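Local atomic coordinates of putative hydrolase (Chromobacterium violaceum, PDB entry 3MCW), a protein that is probably a hydrolase of the isochorismatase family, related to the nicotinamidases, though its substrate and reaction remain unassigned. Residues 8-19 with 111-121. Numbering follows the deposited sequence.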
loop_
_atom_site.group_PDB
_atom_site.type_symbol
_atom_site.label_atom_id
_atom_site.label_comp_id
_atom_site.label_asym_id
_atom_site.label_seq_id
_atom_site.Cartn_x
_atom_site.Cartn_y
_atom_site.Cartn_z
ATOM N N PHE A 8 20.826 -3.151 -13.145
ATOM C CA PHE A 8 20.943 -3.033 -11.706
ATOM C C PHE A 8 21.986 -1.994 -11.372
ATOM O O PHE A 8 22.987 -1.871 -12.067
ATOM C CB PHE A 8 21.290 -4.380 -11.064
ATOM C CG PHE A 8 20.182 -5.356 -11.149
ATOM C CD1 PHE A 8 19.008 -5.117 -10.428
ATOM C CD2 PHE A 8 20.233 -6.463 -11.953
ATOM C CE1 PHE A 8 17.923 -5.955 -10.488
ATOM C CE2 PHE A 8 19.110 -7.338 -11.990
ATOM C CZ PHE A 8 17.981 -7.050 -11.251
ATOM N N SER A 9 21.704 -1.224 -10.330
ATOM C CA SER A 9 22.628 -0.197 -9.861
ATOM C C SER A 9 23.678 -0.786 -8.922
ATOM O O SER A 9 24.738 -0.201 -8.726
ATOM C CB SER A 9 21.863 0.923 -9.159
ATOM O OG SER A 9 21.092 0.415 -8.090
ATOM N N SER A 10 23.365 -1.951 -8.331
ATOM C CA SER A 10 24.277 -2.652 -7.433
ATOM C C SER A 10 24.650 -4.015 -7.999
ATOM O O SER A 10 24.057 -4.463 -8.973
ATOM C CB SER A 10 23.642 -2.860 -6.044
ATOM O OG SER A 10 22.858 -4.042 -5.956
ATOM N N ASP A 11 25.664 -4.644 -7.403
ATOM C CA ASP A 11 26.093 -5.975 -7.808
ATOM C C ASP A 11 25.466 -7.072 -6.928
ATOM O O ASP A 11 25.835 -8.252 -7.022
ATOM C CB ASP A 11 27.613 -6.119 -7.863
ATOM C CG ASP A 11 28.284 -5.984 -6.503
ATOM O OD1 ASP A 11 27.613 -5.877 -5.461
ATOM O OD2 ASP A 11 29.526 -5.955 -6.505
ATOM N N LYS A 12 24.516 -6.713 -6.060
ATOM C CA LYS A 12 23.932 -7.650 -5.114
ATOM C C LYS A 12 22.436 -7.451 -4.953
ATOM O O LYS A 12 21.938 -7.405 -3.839
ATOM C CB LYS A 12 24.674 -7.596 -3.761
ATOM C CG LYS A 12 24.764 -6.215 -3.138
ATOM C CD LYS A 12 25.540 -6.222 -1.821
ATOM C CE LYS A 12 25.634 -4.823 -1.249
ATOM N NZ LYS A 12 26.393 -4.705 0.040
ATOM N N PRO A 13 21.671 -7.378 -6.066
ATOM C CA PRO A 13 20.228 -7.262 -5.921
ATOM C C PRO A 13 19.699 -8.477 -5.175
ATOM O O PRO A 13 20.138 -9.619 -5.393
ATOM C CB PRO A 13 19.750 -7.209 -7.375
ATOM C CG PRO A 13 20.793 -7.978 -8.142
ATOM C CD PRO A 13 22.080 -7.611 -7.465
ATOM N N LEU A 14 18.704 -8.244 -4.331
ATOM C CA LEU A 14 18.158 -9.253 -3.442
ATOM C C LEU A 14 16.776 -9.689 -3.931
ATOM O O LEU A 14 15.889 -8.852 -4.132
ATOM C CB LEU A 14 18.098 -8.713 -1.997
ATOM C CG LEU A 14 17.584 -9.709 -0.945
ATOM C CD1 LEU A 14 18.264 -9.515 0.400
ATOM C CD2 LEU A 14 16.061 -9.651 -0.770
ATOM N N LEU A 15 16.590 -10.994 -4.068
ATOM C CA LEU A 15 15.289 -11.580 -4.483
ATOM C C LEU A 15 14.437 -11.809 -3.277
ATOM O O LEU A 15 14.845 -12.515 -2.341
ATOM C CB LEU A 15 15.542 -12.911 -5.203
ATOM C CG LEU A 15 14.290 -13.591 -5.754
ATOM C CD1 LEU A 15 13.620 -12.781 -6.871
ATOM C CD2 LEU A 15 14.672 -14.987 -6.275
ATOM N N LEU A 16 13.259 -11.187 -3.267
ATOM C CA LEU A 16 12.301 -11.244 -2.188
ATOM C C LEU A 16 11.034 -11.921 -2.690
ATOM O O LEU A 16 10.304 -11.333 -3.502
ATOM C CB LEU A 16 11.990 -9.812 -1.703
ATOM C CG LEU A 16 11.190 -9.702 -0.415
ATOM C CD1 LEU A 16 12.019 -10.142 0.774
ATOM C CD2 LEU A 16 10.722 -8.248 -0.226
ATOM N N LEU A 17 10.823 -13.169 -2.290
ATOM C CA LEU A 17 9.677 -13.991 -2.740
ATOM C C LEU A 17 8.604 -13.987 -1.672
ATOM O O LEU A 17 8.851 -14.450 -0.567
ATOM C CB LEU A 17 10.132 -15.416 -3.045
ATOM C CG LEU A 17 11.066 -15.578 -4.229
ATOM C CD1 LEU A 17 11.472 -17.061 -4.394
ATOM C CD2 LEU A 17 10.464 -15.023 -5.495
ATOM N N ILE A 18 7.416 -13.506 -2.016
ATOM C CA ILE A 18 6.369 -13.245 -1.035
ATOM C C ILE A 18 5.246 -14.273 -1.053
ATOM O O ILE A 18 4.483 -14.376 -2.018
ATOM C CB ILE A 18 5.859 -11.809 -1.202
ATOM C CG1 ILE A 18 7.003 -10.815 -0.936
ATOM C CG2 ILE A 18 4.581 -11.586 -0.334
ATOM C CD1 ILE A 18 6.606 -9.382 -1.276
ATOM N N ASP A 19 5.158 -15.009 0.038
ATOM C CA ASP A 19 3.979 -15.763 0.409
ATOM C C ASP A 19 3.538 -16.834 -0.602
ATOM O O ASP A 19 2.356 -17.124 -0.736
ATOM C CB ASP A 19 2.788 -14.837 0.725
ATOM C CG ASP A 19 3.010 -13.918 1.892
ATOM O OD1 ASP A 19 4.027 -13.999 2.585
ATOM O OD2 ASP A 19 2.120 -13.033 2.102
ATOM N N ASN A 111 23.208 -4.958 5.672
ATOM C CA ASN A 111 23.976 -5.642 4.632
ATOM C C ASN A 111 24.074 -4.880 3.326
ATOM O O ASN A 111 24.664 -5.382 2.385
ATOM C CB ASN A 111 23.407 -7.038 4.437
ATOM C CG ASN A 111 23.653 -7.901 5.627
ATOM O OD1 ASN A 111 24.755 -8.406 5.796
ATOM N ND2 ASN A 111 22.651 -8.059 6.486
ATOM N N GLY A 112 23.531 -3.661 3.283
ATOM C CA GLY A 112 23.548 -2.866 2.074
ATOM C C GLY A 112 22.699 -3.394 0.944
ATOM O O GLY A 112 22.968 -3.088 -0.205
ATOM N N TRP A 113 21.662 -4.169 1.285
ATOM C CA TRP A 113 20.784 -4.763 0.275
ATOM C C TRP A 113 19.645 -3.787 -0.014
ATOM O O TRP A 113 18.506 -3.964 0.430
ATOM C CB TRP A 113 20.271 -6.121 0.703
ATOM C CG TRP A 113 21.357 -7.156 0.863
ATOM C CD1 TRP A 113 22.478 -7.291 0.084
ATOM C CD2 TRP A 113 21.410 -8.200 1.838
ATOM N NE1 TRP A 113 23.218 -8.359 0.518
ATOM C CE2 TRP A 113 22.592 -8.930 1.598
ATOM C CE3 TRP A 113 20.575 -8.586 2.898
ATOM C CZ2 TRP A 113 22.961 -10.017 2.400
ATOM C CZ3 TRP A 113 20.964 -9.647 3.676
ATOM C CH2 TRP A 113 22.147 -10.347 3.421
ATOM N N LEU A 114 19.991 -2.751 -0.768
ATOM C CA LEU A 114 19.074 -1.640 -1.033
ATOM C C LEU A 114 18.279 -1.788 -2.320
ATOM O O LEU A 114 17.313 -1.086 -2.518
ATOM C CB LEU A 114 19.814 -0.290 -0.965
ATOM C CG LEU A 114 20.531 -0.026 0.365
ATOM C CD1 LEU A 114 21.075 1.389 0.376
ATOM C CD2 LEU A 114 19.680 -0.252 1.595
ATOM N N GLU A 115 18.688 -2.727 -3.159
ATOM C CA GLU A 115 18.012 -3.011 -4.397
ATOM C C GLU A 115 17.313 -4.370 -4.266
ATOM O O GLU A 115 17.946 -5.397 -3.958
ATOM C CB GLU A 115 19.053 -2.951 -5.518
ATOM C CG GLU A 115 18.483 -3.082 -6.860
ATOM C CD GLU A 115 19.494 -2.831 -7.961
ATOM O OE1 GLU A 115 20.629 -3.359 -7.909
ATOM O OE2 GLU A 115 19.159 -2.140 -8.947
ATOM N N LEU A 116 16.006 -4.378 -4.477
ATOM C CA LEU A 116 15.160 -5.544 -4.268
ATOM C C LEU A 116 14.467 -5.930 -5.582
ATOM O O LEU A 116 14.028 -5.062 -6.327
ATOM C CB LEU A 116 14.068 -5.238 -3.223
ATOM C CG LEU A 116 14.558 -4.615 -1.903
ATOM C CD1 LEU A 116 13.385 -4.358 -0.985
ATOM C CD2 LEU A 116 15.615 -5.526 -1.214
ATOM N N VAL A 117 14.350 -7.246 -5.795
ATOM C CA VAL A 117 13.578 -7.807 -6.898
ATOM C C VAL A 117 12.481 -8.613 -6.246
ATOM O O VAL A 117 12.753 -9.560 -5.507
ATOM C CB VAL A 117 14.469 -8.697 -7.809
ATOM C CG1 VAL A 117 13.621 -9.376 -8.871
ATOM C CG2 VAL A 117 15.571 -7.812 -8.417
ATOM N N VAL A 118 11.232 -8.231 -6.482
ATOM C CA VAL A 118 10.101 -8.761 -5.742
ATOM C C VAL A 118 9.183 -9.558 -6.646
ATOM O O VAL A 118 8.863 -9.141 -7.771
ATOM C CB VAL A 118 9.281 -7.618 -5.064
ATOM C CG1 VAL A 118 8.098 -8.125 -4.350
ATOM C CG2 VAL A 118 10.209 -6.807 -4.112
ATOM N N ALA A 119 8.704 -10.683 -6.122
ATOM C CA ALA A 119 7.662 -11.479 -6.807
ATOM C C ALA A 119 6.882 -12.200 -5.748
ATOM O O ALA A 119 7.340 -12.367 -4.637
ATOM C CB ALA A 119 8.279 -12.458 -7.803
ATOM N N GLY A 120 5.679 -12.637 -6.080
ATOM C CA GLY A 120 4.887 -13.466 -5.198
ATOM C C GLY A 120 3.403 -13.172 -5.298
ATOM O O GLY A 120 2.903 -12.753 -6.352
ATOM N N VAL A 121 2.700 -13.416 -4.205
ATOM C CA VAL A 121 1.248 -13.409 -4.242
ATOM C C VAL A 121 0.714 -12.761 -2.964
ATOM O O VAL A 121 1.289 -12.956 -1.866
ATOM C CB VAL A 121 0.718 -14.854 -4.424
ATOM C CG1 VAL A 121 1.198 -15.757 -3.258
ATOM C CG2 VAL A 121 -0.800 -14.900 -4.586
HETATM O O HOH W 1 22.078 -3.446 -3.296
HETATM O O HOH W 2 20.412 -5.527 -2.669
HETATM O O HOH W 3 0.047 -13.545 0.470
#
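In one of two conformers, the Glu115 carboxylate is held by the Ser9 and Ser10 backbone N-H groups. Ser9 N reaches Glu115 OE2 on its syn side at 3.0 Å, and Ser10 N meets Glu115 OE1 from above the carboxylate plane at 3.1 Å. With CG anti to the backbone N (chi1 -174°), Glu115 carries its carboxylate to the Phe8 ring, where OE2 lies at the edge, 3.3 Å from Phe8 CD1, the planes 86° apart. Strands 14-18 and 115-121 run parallel at the centre of the six-stranded sheet of the isochorismatase-like alpha/beta fold, flanked by 55-60 and 140-149. Six backbone bonds join them, from Leu14 N to Glu115 O through to Val121 N to Ile18 O. Val117 packs CG2 against Phe8 CE1 (3.6 Å) on the face backed by helices 37-51 and 184-191; on the other, Leu16 and Val118 lie side by side. Leu14 CD1 packs obliquely against Trp113 CE3 (3.5 Å), and Asn111 CB lies over the indole centre. Lys12 stretches past the indole edge to bond Asn111 O through NZ (3.0 Å), where Gly112 ends the helix in a Schellman motif. One water bridges Asp19 OD2 and Val121 O; OD2 also salt-bridges Lys93.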